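Local coordinates for penicillin binding protein 2X (Streptococcus thermophilus, PDB 5U47) that probably acts as a divisome transpeptidase that cross-links peptidoglycan strands in the septal wall and is acylated by beta-lactam antibiotics, at residues L286-Q290 with M388-G394; S303-N307 with P460-A465; E434-Q440 with R610-H615; V456-P460 with D654-W658; K660-E664 with Y676-K680. The protein carries 1 engineered substitution. All coordinates share one frame; numbering follows the deposited sequence.

Overall arrangement
From the N terminus, the first segment of contact 1 lies in a loop of the transpeptidase region and the first of contact 2 on helix 297-308. Contact 1 closes at 388-394, while contact 2 is still open and closes at 460-465, so the two cross. Contacts 3 and 4 open at 434-440 and 456-460, before contact 2 closes; each crosses contact 2, and they cross each other. Both reach from the transpeptidase domain to the C-terminal PASTA domains, contact 3 to the first and contact 4 to the second. Contact 5 comes last, a short loop within the second PASTA domain. Met388 touches Phe437 between contacts 1 and 3; contacts 2 and 4 share Pro460.

Contact 1 (L286-Q290 with M388-G394); sequences LYEAQ and MVGESSG
Tyr287 lies against Met388 in a Met-aromatic contact that joins two irregular loops of the transpeptidase domain, the one leading into helix 297-308 and the one running up to strand 395-396. From CB outward, the tyrosine meets one group after another. Its CB faces the CG of Glu391 at 4.0 Å. With chi1 at 57°, CG sits between the backbone N and the carbonyl carbon, which turns the ring so that one face meets the Met388 side chain. CD1 presents the ring edge to Glu391 CA and the carbonyl oxygen of Gly390. On the face, Met388 CB stands almost straight above the ring, 3.7 Å from its centroid, and Met388 CG comes within 3.5 Å of Tyr287 CE2. The sulfur follows obliquely, off the ring centre. At the tip, Tyr287 OH shares a water with Val389 O, to which the water donates. Leu176 and Phe437 pack on the same methionine.

Backbone and polar bonds continue the seam. Ser392 N donates to Tyr287 O (2.9 Å, 168° at the hydrogen), and Ser392 OG makes a short bond of 2.5 Å to Glu288 O, in the carbonyl plane on a lone pair. At the far end the extended Gln290 side chain brings OE1 to a second water, which donates to it and accepts from Ser393 N. That same OE1 takes the 2.8 Å bond from Gly394 N, whose nitrogen stands 46° out of the amide carbonyl plane.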
# COMPACT_ATOMS: atom_id res chain seq x y z
N LEU A 286 -1.07 -2.59 6.65
CA LEU A 286 0.12 -2.44 5.84
C LEU A 286 0.93 -1.21 6.27
O LEU A 286 2.15 -1.28 6.36
CB LEU A 286 -0.23 -2.33 4.35
CG LEU A 286 0.94 -2.16 3.38
CD1 LEU A 286 1.97 -3.29 3.51
CD2 LEU A 286 0.43 -2.06 1.97
N TYR A 287 0.26 -0.09 6.53
CA TYR A 287 1.00 1.15 6.81
C TYR A 287 0.55 2.04 7.97
O TYR A 287 1.20 3.05 8.23
CB TYR A 287 1.07 2.00 5.51
CG TYR A 287 -0.27 2.31 4.94
CD1 TYR A 287 -1.01 3.39 5.40
CD2 TYR A 287 -0.82 1.51 3.96
CE1 TYR A 287 -2.27 3.68 4.88
CE2 TYR A 287 -2.06 1.78 3.44
CZ TYR A 287 -2.78 2.88 3.91
OH TYR A 287 -4.03 3.13 3.41
N GLU A 288 -0.54 1.69 8.64
CA GLU A 288 -1.03 2.50 9.77
C GLU A 288 -0.70 1.88 11.10
O GLU A 288 -0.20 2.56 11.99
CB GLU A 288 -2.54 2.72 9.67
CG GLU A 288 -2.95 3.59 8.51
CD GLU A 288 -4.43 3.88 8.49
OE1 GLU A 288 -5.19 3.12 9.14
OE2 GLU A 288 -4.83 4.86 7.82
N ALA A 289 -1.02 0.59 11.25
CA ALA A 289 -0.77 -0.11 12.51
C ALA A 289 0.71 -0.07 12.93
O ALA A 289 1.58 -0.33 12.11
CB ALA A 289 -1.21 -1.57 12.40
N GLN A 290 0.98 0.28 14.18
CA GLN A 290 2.34 0.26 14.74
C GLN A 290 2.39 -0.88 15.73
O GLN A 290 1.49 -1.03 16.54
CB GLN A 290 2.68 1.56 15.47
CG GLN A 290 2.81 2.73 14.51
CD GLN A 290 3.24 4.00 15.19
OE1 GLN A 290 3.79 4.89 14.55
NE2 GLN A 290 3.00 4.11 16.49
N MET A 388 0.90 6.23 0.20
CA MET A 388 -0.38 6.23 0.89
C MET A 388 -0.47 7.38 1.88
O MET A 388 0.55 7.80 2.44
CB MET A 388 -0.58 4.94 1.67
CG MET A 388 -0.72 3.70 0.83
SD MET A 388 -2.25 3.64 -0.15
CE MET A 388 -2.16 1.97 -0.79
N VAL A 389 -1.67 7.91 2.08
CA VAL A 389 -1.86 8.95 3.09
C VAL A 389 -2.23 8.25 4.40
O VAL A 389 -2.82 7.17 4.39
CB VAL A 389 -2.92 9.99 2.70
CG1 VAL A 389 -2.51 10.68 1.40
CG2 VAL A 389 -4.30 9.37 2.58
N GLY A 390 -1.86 8.87 5.52
CA GLY A 390 -2.08 8.32 6.87
C GLY A 390 -1.09 7.24 7.31
O GLY A 390 -1.42 6.37 8.12
N GLU A 391 0.11 7.25 6.76
CA GLU A 391 1.11 6.26 7.15
C GLU A 391 1.70 6.64 8.51
O GLU A 391 1.95 7.81 8.77
CB GLU A 391 2.23 6.20 6.11
CG GLU A 391 3.29 5.16 6.40
CD GLU A 391 4.47 5.20 5.44
OE1 GLU A 391 4.63 6.22 4.70
OE2 GLU A 391 5.26 4.22 5.46
N SER A 392 1.94 5.64 9.37
CA SER A 392 2.56 5.87 10.69
C SER A 392 4.07 5.79 10.54
O SER A 392 4.58 5.21 9.56
CB SER A 392 2.07 4.83 11.69
OG SER A 392 0.68 4.93 11.86
N SER A 393 4.79 6.36 11.51
CA SER A 393 6.26 6.41 11.47
C SER A 393 6.98 5.38 12.33
O SER A 393 8.18 5.19 12.17
CB SER A 393 6.73 7.81 11.85
OG SER A 393 6.25 8.73 10.90
N GLY A 394 6.26 4.70 13.22
CA GLY A 394 6.89 3.79 14.13
C GLY A 394 7.52 4.61 15.26
O GLY A 394 7.42 5.85 15.29
O HOH W 1 -4.42 5.70 2.67
O HOH W 2 3.54 7.46 13.68

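Contact 2 (S303-N307 with P460-A465); sequences SAAIN and PVSKQA
Asn307 meets Ser462 because its chi1 of -159° sets CG opposite its own backbone N, pointing off helix 297-308 at the start of helix 463-478, and chi2 of 65° then turns OD1 to the backbone N-H of Ser462. Ser462 in turn has its OG tucked between N and the carbonyl carbon, where it can reach along its own helix. The bond from Ser462 N to Asn307 OD1 is 2.9 Å long with 157° at the hydrogen, although the donor stands well above the plane of the amide carbonyl. Ser462 OG also lies 3.2 Å from Asn307 OD1, an approach that is weak at best.

Ser462 is the N-cap of helix 463-478: its OG accepts from Ala465 N at 2.9 Å, a capping bond. The rest of the contact is close packing. Ala465 CB fits against Ser303 O at 3.8 Å, and Ile306 CG2 lies 3.7 Å from Ala465 CA. Val461 CG1 reaches Ser303 OG at 3.7 Å; that hydroxyl is bonded to Met300 O and Tyr378 OH.

Helix 297-308 begins at an SxxK pattern of the kind that in penicillin-binding proteins carries the acylated serine, and this contact is made by the C-terminal half of that same helix. The other half of the asparagine amide, ND2, bonds Tyr374 OH of helix 368-377. Held at both ends, the amide should be fixed in its rotation, and OD1 accepts the backbone N-H of the N-cap residue, tying one helix to the start of the other.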
# COMPACT_ATOMS: atom_id res chain seq x y z
N SER A 303 22.23 -9.72 10.28
CA SER A 303 22.91 -9.12 9.12
C SER A 303 23.92 -8.06 9.56
O SER A 303 24.98 -7.94 8.96
CB SER A 303 21.93 -8.49 8.12
OG SER A 303 21.31 -7.32 8.62
N ALA A 304 23.56 -7.31 10.60
CA ALA A 304 24.42 -6.27 11.15
C ALA A 304 25.65 -6.88 11.83
O ALA A 304 26.78 -6.40 11.66
CB ALA A 304 23.65 -5.40 12.14
N ALA A 305 25.43 -7.94 12.60
CA ALA A 305 26.52 -8.64 13.26
C ALA A 305 27.51 -9.17 12.24
O ALA A 305 28.73 -9.07 12.43
CB ALA A 305 26.00 -9.77 14.13
N ILE A 306 27.00 -9.74 11.15
CA ILE A 306 27.87 -10.28 10.10
C ILE A 306 28.61 -9.14 9.41
O ILE A 306 29.83 -9.23 9.20
CB ILE A 306 27.09 -11.14 9.09
CG1 ILE A 306 26.57 -12.41 9.79
CG2 ILE A 306 27.99 -11.51 7.90
CD1 ILE A 306 25.60 -13.23 8.98
N ASN A 307 27.88 -8.08 9.08
CA ASN A 307 28.46 -6.90 8.42
C ASN A 307 29.50 -6.17 9.31
O ASN A 307 30.45 -5.61 8.80
CB ASN A 307 27.37 -5.91 8.02
CG ASN A 307 27.84 -4.98 6.92
OD1 ASN A 307 28.11 -5.42 5.81
ND2 ASN A 307 27.93 -3.69 7.22
N PRO A 460 22.13 -0.92 3.77
CA PRO A 460 22.47 -1.12 5.17
C PRO A 460 23.59 -2.14 5.43
O PRO A 460 24.35 -1.95 6.37
CB PRO A 460 21.16 -1.60 5.81
CG PRO A 460 20.16 -1.70 4.75
CD PRO A 460 20.71 -1.20 3.47
N VAL A 461 23.71 -3.18 4.59
CA VAL A 461 24.73 -4.22 4.77
C VAL A 461 25.32 -4.63 3.43
O VAL A 461 24.78 -4.30 2.37
CB VAL A 461 24.16 -5.47 5.50
CG1 VAL A 461 23.65 -5.09 6.89
CG2 VAL A 461 23.06 -6.13 4.69
N SER A 462 26.44 -5.33 3.47
CA SER A 462 27.10 -5.80 2.27
C SER A 462 26.33 -6.96 1.62
O SER A 462 25.46 -7.58 2.23
CB SER A 462 28.51 -6.27 2.60
OG SER A 462 28.47 -7.49 3.35
N LYS A 463 26.69 -7.23 0.38
CA LYS A 463 26.14 -8.35 -0.37
C LYS A 463 26.44 -9.67 0.36
O LYS A 463 25.58 -10.56 0.47
CB LYS A 463 26.77 -8.36 -1.76
CG LYS A 463 26.49 -9.57 -2.62
CD LYS A 463 27.18 -9.39 -3.97
CE LYS A 463 27.15 -10.65 -4.81
NZ LYS A 463 25.77 -11.07 -5.11
N GLN A 464 27.68 -9.79 0.84
CA GLN A 464 28.11 -11.00 1.54
C GLN A 464 27.32 -11.18 2.85
O GLN A 464 26.88 -12.29 3.16
CB GLN A 464 29.62 -10.97 1.80
CG GLN A 464 30.15 -12.24 2.45
CD GLN A 464 31.65 -12.21 2.69
OE1 GLN A 464 32.35 -11.31 2.22
NE2 GLN A 464 32.16 -13.19 3.42
N ALA A 465 27.13 -10.10 3.61
CA ALA A 465 26.35 -10.19 4.86
C ALA A 465 24.90 -10.62 4.61
O ALA A 465 24.35 -11.47 5.33
CB ALA A 465 26.38 -8.87 5.60

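Contact 3 (E434-Q440 with R610-H615); sequences EPQFIKQ and RQNLVH
Glu434 and Arg610 make the charged end of a contact between the transpeptidase domain and the first PASTA domain, where helix 602-611 stops in a Schellman motif. Leu613, with positive phi, is the C-prime residue; its N bonds Arg610 O, and Val614 N reaches back to Leu609 O. On the other side, Lys439 and Gln440 form a classic beta bulge opposite Tyr219.

The charged pair is a salt bridge without a directed hydrogen bond. Glu434 OE2 lies over one face of the guanidinium, 3.1 Å above its plane and 3.2 Å from Arg610 NE, with the carboxylate and guanidinium planes 37° apart. Glu434 bends at chi2 (75°) to bring the oxygen over that face, while Arg610 runs out straight from CG to NE. The arginine has further partners: NH2 forms a salt bridge with Glu455 and NH1 bonds Arg385 O.

Of the polar neighbours, Gln436 NE2 stands 3.9 Å from His615 NE2, the two side chains crossing at about a right angle; the amide donates to Lys453 O instead. Gln611 NE2 bonds Gly387 O.

The apolar part is carried by Ile438, whose CB points at the helix end. Its CG2 meets Leu613 CD2 at 3.9 Å, the two side chains crossing at a slant, and Leu613 CD1 brushes the bulge itself, 4.5 Å from Gln440 CA. The other branch of Ile438 rests on the helix terminus, with CD1 3.7 Å from Gln611 O, a carbonyl oxygen buried here without a hydrogen-bond partner.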
# COMPACT_ATOMS: atom_id res chain seq x y z
N GLU A 434 12.53 0.76 -2.12
CA GLU A 434 11.27 1.35 -1.66
C GLU A 434 10.13 0.42 -2.09
O GLU A 434 10.02 0.09 -3.28
CB GLU A 434 11.09 2.73 -2.30
CG GLU A 434 9.83 3.48 -1.92
CD GLU A 434 9.84 4.08 -0.52
OE1 GLU A 434 10.69 3.73 0.34
OE2 GLU A 434 8.97 4.93 -0.29
N PRO A 435 9.27 -0.01 -1.15
CA PRO A 435 8.12 -0.79 -1.56
C PRO A 435 7.24 0.06 -2.48
O PRO A 435 7.12 1.26 -2.25
CB PRO A 435 7.41 -1.11 -0.23
CG PRO A 435 8.50 -1.03 0.78
CD PRO A 435 9.33 0.13 0.32
N GLN A 436 6.68 -0.57 -3.51
CA GLN A 436 5.84 0.10 -4.52
C GLN A 436 4.55 -0.65 -4.73
O GLN A 436 4.53 -1.90 -4.74
CB GLN A 436 6.56 0.16 -5.87
CG GLN A 436 7.76 1.08 -5.91
CD GLN A 436 8.49 1.07 -7.24
OE1 GLN A 436 8.35 0.13 -8.05
NE2 GLN A 436 9.28 2.10 -7.48
N PHE A 437 3.49 0.12 -4.96
CA PHE A 437 2.17 -0.41 -5.25
C PHE A 437 1.58 0.18 -6.54
O PHE A 437 0.50 -0.26 -6.97
CB PHE A 437 1.19 -0.24 -4.05
CG PHE A 437 0.93 1.20 -3.66
CD1 PHE A 437 -0.02 1.96 -4.33
CD2 PHE A 437 1.65 1.79 -2.63
CE1 PHE A 437 -0.24 3.28 -3.97
CE2 PHE A 437 1.44 3.11 -2.27
CZ PHE A 437 0.48 3.86 -2.95
N ILE A 438 2.28 1.13 -7.17
CA ILE A 438 1.84 1.70 -8.47
C ILE A 438 2.79 1.27 -9.56
O ILE A 438 4.01 1.52 -9.48
CB ILE A 438 1.85 3.25 -8.49
CG1 ILE A 438 0.99 3.79 -7.36
CG2 ILE A 438 1.35 3.77 -9.85
CD1 ILE A 438 1.16 5.28 -7.13
N LYS A 439 2.23 0.65 -10.59
CA LYS A 439 3.00 0.18 -11.74
C LYS A 439 3.00 1.22 -12.85
O LYS A 439 4.00 1.45 -13.50
CB LYS A 439 2.38 -1.11 -12.30
CG LYS A 439 3.11 -1.76 -13.48
CD LYS A 439 4.40 -2.46 -13.04
CE LYS A 439 5.60 -1.54 -12.90
NZ LYS A 439 6.56 -1.98 -11.83
N GLN A 440 1.83 1.80 -13.09
CA GLN A 440 1.69 2.77 -14.17
C GLN A 440 0.52 3.69 -13.92
O GLN A 440 -0.50 3.25 -13.41
CB GLN A 440 1.50 2.03 -15.52
CG GLN A 440 1.37 2.91 -16.74
CD GLN A 440 1.15 2.10 -18.02
OE1 GLN A 440 0.02 1.87 -18.39
NE2 GLN A 440 2.24 1.64 -18.67
N ARG A 610 6.05 10.37 -5.19
CA ARG A 610 6.02 8.92 -5.50
C ARG A 610 4.72 8.48 -6.17
O ARG A 610 4.73 7.56 -6.98
CB ARG A 610 6.28 8.06 -4.26
CG ARG A 610 7.71 8.17 -3.79
CD ARG A 610 8.10 7.00 -2.91
NE ARG A 610 9.51 7.10 -2.61
CZ ARG A 610 10.05 7.75 -1.59
NH1 ARG A 610 9.30 8.38 -0.69
NH2 ARG A 610 11.38 7.77 -1.48
N GLN A 611 3.61 9.13 -5.84
CA GLN A 611 2.34 8.85 -6.54
C GLN A 611 2.47 9.14 -8.03
O GLN A 611 1.78 8.52 -8.86
CB GLN A 611 1.21 9.68 -5.95
CG GLN A 611 0.91 9.29 -4.51
CD GLN A 611 -0.04 10.24 -3.82
OE1 GLN A 611 -0.40 11.28 -4.37
NE2 GLN A 611 -0.43 9.90 -2.60
N ASN A 612 3.36 10.08 -8.35
CA ASN A 612 3.62 10.50 -9.71
C ASN A 612 4.88 9.85 -10.28
O ASN A 612 5.40 10.28 -11.31
CB ASN A 612 3.66 12.04 -9.79
CG ASN A 612 2.28 12.65 -9.53
OD1 ASN A 612 1.46 12.76 -10.45
ND2 ASN A 612 2.01 12.99 -8.26
N LEU A 613 5.34 8.81 -9.60
CA LEU A 613 6.47 8.00 -10.02
C LEU A 613 7.85 8.67 -10.01
O LEU A 613 8.79 8.21 -10.66
CB LEU A 613 6.16 7.29 -11.35
CG LEU A 613 4.84 6.49 -11.34
CD1 LEU A 613 4.77 5.64 -12.59
CD2 LEU A 613 4.74 5.59 -10.12
N VAL A 614 7.97 9.73 -9.25
CA VAL A 614 9.26 10.38 -9.04
C VAL A 614 9.91 9.66 -7.85
O VAL A 614 9.19 9.04 -7.04
CB VAL A 614 9.05 11.87 -8.77
CG1 VAL A 614 10.37 12.57 -8.45
CG2 VAL A 614 8.39 12.51 -9.98
N HIS A 615 11.24 9.66 -7.79
CA HIS A 615 11.98 8.98 -6.71
C HIS A 615 12.71 10.04 -5.89
O HIS A 615 13.88 10.35 -6.16
CB HIS A 615 13.00 7.96 -7.25
CG HIS A 615 12.39 6.78 -7.94
ND1 HIS A 615 13.15 5.85 -8.62
CD2 HIS A 615 11.10 6.41 -8.11
CE1 HIS A 615 12.36 4.92 -9.12
NE2 HIS A 615 11.11 5.24 -8.83

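Contact 4 (V456-P460 with D654-W658); sequences VIGKP and DMYGW
An Asx turn at Asp654 leads straight into a type II beta turn, Met655 to Trp658, and together they put Asp654 and Tyr656 of the second PASTA domain against Lys459, just past the weak strand 456-458 of the transpeptidase domain. Asp654 serves both sides. Its OD1 accepts from Tyr656 N at 3.1 Å, which closes the Asx turn, while OD2 uses its syn lone pair to take the backbone N-H of Lys459 at 2.8 Å, nearly straight at 170°. OD2 also lies 3.3 Å from Gly458 CA. One carboxylate is thus pinned by two backbone donors, one from each domain.

Tyr656 fills the middle. Its CG lies anti to the backbone N (chi1 -169°), which throws the ring out over the lysine. Lys459, extended to its end, runs across one face: CB is near the root of the ring, and CD comes 3.4 Å from Tyr656 CE2, displaced toward the rim in a CH-pi contact. Beyond the ring a water links the two tips, 2.6 Å from Lys459 NZ, from which it accepts, and equally close to Tyr656 OH. At the ring edge, in its plane, Val456 CG1 touches Tyr656 CD1 at 3.9 Å and also meets CA of Gly657, the third residue of the turn, where phi is positive.

Ile431 packs on both Val456 and Tyr656, and Met432 of strand 432-433 makes backbone hydrogen bonds to Ile457 and Gly458. The whole is an Asx turn running into a type II beta turn, here joining the second PASTA domain to the transpeptidase domain.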
# COMPACT_ATOMS: atom_id res chain seq x y z
N VAL A 456 16.05 2.45 -5.53
CA VAL A 456 17.09 2.10 -4.57
C VAL A 456 17.17 3.23 -3.56
O VAL A 456 17.29 4.39 -3.94
CB VAL A 456 18.44 1.89 -5.28
CG1 VAL A 456 19.58 1.73 -4.29
CG2 VAL A 456 18.36 0.71 -6.26
N ILE A 457 17.11 2.90 -2.28
CA ILE A 457 17.07 3.94 -1.24
C ILE A 457 18.13 3.83 -0.15
O ILE A 457 18.12 4.64 0.78
CB ILE A 457 15.68 4.00 -0.57
CG1 ILE A 457 15.32 2.65 0.02
CG2 ILE A 457 14.64 4.41 -1.60
CD1 ILE A 457 14.08 2.68 0.88
N GLY A 458 19.02 2.84 -0.26
CA GLY A 458 20.10 2.67 0.69
C GLY A 458 20.78 1.32 0.60
O GLY A 458 20.44 0.47 -0.23
N LYS A 459 21.78 1.15 1.46
CA LYS A 459 22.53 -0.09 1.51
C LYS A 459 23.00 -0.32 2.95
O LYS A 459 24.11 0.05 3.32
CB LYS A 459 23.70 -0.06 0.53
CG LYS A 459 24.40 -1.40 0.49
CD LYS A 459 25.31 -1.60 -0.69
CE LYS A 459 25.86 -3.02 -0.67
NZ LYS A 459 27.02 -3.13 -1.58
N PRO A 460 22.13 -0.92 3.77
CA PRO A 460 22.47 -1.12 5.17
C PRO A 460 23.59 -2.14 5.43
O PRO A 460 24.35 -1.95 6.37
CB PRO A 460 21.16 -1.60 5.81
CG PRO A 460 20.16 -1.70 4.75
CD PRO A 460 20.71 -1.20 3.47
N ASP A 654 23.31 8.14 3.57
CA ASP A 654 23.73 6.89 2.93
C ASP A 654 23.42 7.28 1.48
O ASP A 654 22.27 7.52 1.13
CB ASP A 654 22.89 5.71 3.43
CG ASP A 654 23.04 4.44 2.60
OD1 ASP A 654 23.74 4.44 1.56
OD2 ASP A 654 22.40 3.43 2.99
N MET A 655 24.47 7.40 0.67
CA MET A 655 24.33 7.90 -0.68
C MET A 655 24.29 6.78 -1.72
O MET A 655 24.34 7.05 -2.93
CB MET A 655 25.47 8.89 -0.97
CG MET A 655 25.49 10.11 -0.05
SD MET A 655 27.02 11.07 -0.17
CE MET A 655 26.91 11.66 -1.83
N TYR A 656 24.17 5.53 -1.26
CA TYR A 656 24.15 4.41 -2.19
C TYR A 656 23.01 4.58 -3.20
O TYR A 656 21.86 4.89 -2.84
CB TYR A 656 24.03 3.07 -1.48
CG TYR A 656 24.29 1.92 -2.44
CD1 TYR A 656 23.29 1.45 -3.30
CD2 TYR A 656 25.53 1.35 -2.52
CE1 TYR A 656 23.54 0.42 -4.19
CE2 TYR A 656 25.79 0.31 -3.40
CZ TYR A 656 24.79 -0.14 -4.24
OH TYR A 656 25.07 -1.14 -5.11
N GLY A 657 23.33 4.40 -4.47
CA GLY A 657 22.32 4.53 -5.54
C GLY A 657 22.04 5.94 -6.05
O GLY A 657 21.28 6.10 -7.00
N TRP A 658 22.64 6.96 -5.45
CA TRP A 658 22.47 8.34 -5.95
C TRP A 658 23.08 8.52 -7.33
O TRP A 658 24.16 7.99 -7.63
CB TRP A 658 23.16 9.35 -5.02
CG TRP A 658 22.46 9.65 -3.75
CD1 TRP A 658 21.60 8.85 -3.07
CD2 TRP A 658 22.65 10.81 -2.93
NE1 TRP A 658 21.21 9.45 -1.91
CE2 TRP A 658 21.83 10.66 -1.80
CE3 TRP A 658 23.40 11.98 -3.07
CZ2 TRP A 658 21.77 11.62 -0.78
CZ3 TRP A 658 23.33 12.96 -2.05
CH2 TRP A 658 22.52 12.76 -0.93
O HOH W 3 19.48 6.14 -3.71
O HOH W 4 26.48 -3.13 -4.09

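Contact 5 (K660-E664 with Y676-K680); sequences KKNVE and YKGGK
Lys660 NZ, at the start of helix 660-670, donates to a water at 2.6 Å, and that water passes the link on to Gly678 O at 2.8 Å in the loop after strand 673-677. The same ammonium stands over Tyr676 in a cation-pi contact, 4.3 Å from the ring centroid and 23° off the normal. Its neighbour CE is more central still, 3.6 Å above the plane, so the end of the lysine presses a CH-pi contact onto the face as well. The chain gets there fully extended: with chi1 at -175°, CG lies opposite the backbone N and every later torsion is close to straight.

The tip of the tyrosine meets the next turn of the helix. Glu664 CG comes within 3.2 Å of Tyr676 OH, and Val663 CG1 lies 3.4 Å from the same oxygen, so aliphatic groups crowd the hydroxyl.

Lys680 crosses Lys660 at about a right angle, with its CE 3.3 Å from Lys660 NZ, but the residue is poorly ordered and its position is uncertain. The two ammonium groups would be expected to repel mildly, perhaps offset by the carboxylate of Glu664 nearby.

Leu705 of strand 700-706 touches both Lys660 and Tyr676, while Val663 also packs on Met655 and Trp658. One helix laid across a three-stranded sheet in this way is typical of the PASTA fold.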
# COMPACT_ATOMS: atom_id res chain seq x y z
N LYS A 660 25.08 10.73 -10.16
CA LYS A 660 26.20 11.67 -10.06
C LYS A 660 25.67 13.11 -10.00
O LYS A 660 26.16 13.93 -9.23
CB LYS A 660 27.18 11.51 -11.23
CG LYS A 660 28.41 12.39 -11.07
CD LYS A 660 29.43 12.17 -12.17
CE LYS A 660 30.66 13.05 -11.93
NZ LYS A 660 31.79 12.70 -12.82
N LYS A 661 24.65 13.41 -10.79
CA LYS A 661 24.02 14.75 -10.78
C LYS A 661 23.60 15.12 -9.36
O LYS A 661 23.83 16.24 -8.91
CB LYS A 661 22.79 14.77 -11.70
CG LYS A 661 22.03 16.10 -11.77
CD LYS A 661 20.81 15.94 -12.68
CE LYS A 661 20.01 17.23 -12.85
NZ LYS A 661 19.41 17.71 -11.58
N ASN A 662 23.00 14.18 -8.66
CA ASN A 662 22.57 14.43 -7.28
C ASN A 662 23.73 14.54 -6.28
O ASN A 662 23.69 15.39 -5.39
CB ASN A 662 21.48 13.46 -6.87
CG ASN A 662 20.17 13.76 -7.59
OD1 ASN A 662 19.94 14.91 -7.98
ND2 ASN A 662 19.32 12.74 -7.76
N VAL A 663 24.78 13.74 -6.46
CA VAL A 663 25.96 13.88 -5.63
C VAL A 663 26.53 15.28 -5.83
O VAL A 663 26.89 15.94 -4.86
CB VAL A 663 27.04 12.82 -5.96
CG1 VAL A 663 28.28 13.07 -5.13
CG2 VAL A 663 26.52 11.41 -5.67
N GLU A 664 26.61 15.74 -7.09
CA GLU A 664 27.14 17.09 -7.41
C GLU A 664 26.29 18.21 -6.81
O GLU A 664 26.82 19.20 -6.31
CB GLU A 664 27.23 17.31 -8.93
CG GLU A 664 28.28 16.46 -9.65
CD GLU A 664 28.40 16.80 -11.14
OE1 GLU A 664 28.47 15.86 -11.96
OE2 GLU A 664 28.42 18.00 -11.49
N TYR A 676 35.67 11.62 -7.69
CA TYR A 676 34.95 10.48 -8.26
C TYR A 676 35.85 9.38 -8.78
O TYR A 676 36.92 9.64 -9.32
CB TYR A 676 34.03 10.92 -9.42
CG TYR A 676 32.95 11.87 -8.99
CD1 TYR A 676 31.77 11.40 -8.40
CD2 TYR A 676 33.11 13.24 -9.14
CE1 TYR A 676 30.78 12.27 -7.99
CE2 TYR A 676 32.13 14.13 -8.73
CZ TYR A 676 30.96 13.64 -8.16
OH TYR A 676 30.00 14.53 -7.74
N LYS A 677 35.39 8.15 -8.59
CA LYS A 677 36.01 6.97 -9.17
C LYS A 677 34.89 6.33 -10.00
O LYS A 677 33.84 6.01 -9.46
CB LYS A 677 36.44 5.95 -8.12
CG LYS A 677 37.61 6.33 -7.24
CD LYS A 677 37.87 5.25 -6.20
CE LYS A 677 38.26 3.91 -6.81
NZ LYS A 677 38.56 2.92 -5.74
N GLY A 678 35.09 6.18 -11.30
CA GLY A 678 34.09 5.54 -12.16
C GLY A 678 33.50 6.48 -13.19
O GLY A 678 33.69 7.70 -13.11
N GLY A 679 32.77 5.90 -14.14
CA GLY A 679 32.16 6.64 -15.25
C GLY A 679 31.01 7.52 -14.79
O GLY A 679 30.27 7.14 -13.89
N LYS A 680 30.88 8.68 -15.43
CA LYS A 680 29.85 9.68 -15.10
C LYS A 680 28.40 9.18 -15.15
O LYS A 680 27.54 9.69 -14.42
CB LYS A 680 30.02 10.92 -16.01
CG LYS A 680 28.92 11.96 -15.88
CD LYS A 680 29.34 13.35 -16.36
CE LYS A 680 30.29 14.03 -15.39
NZ LYS A 680 30.62 15.41 -15.81
O HOH W 5 32.63 10.26 -13.29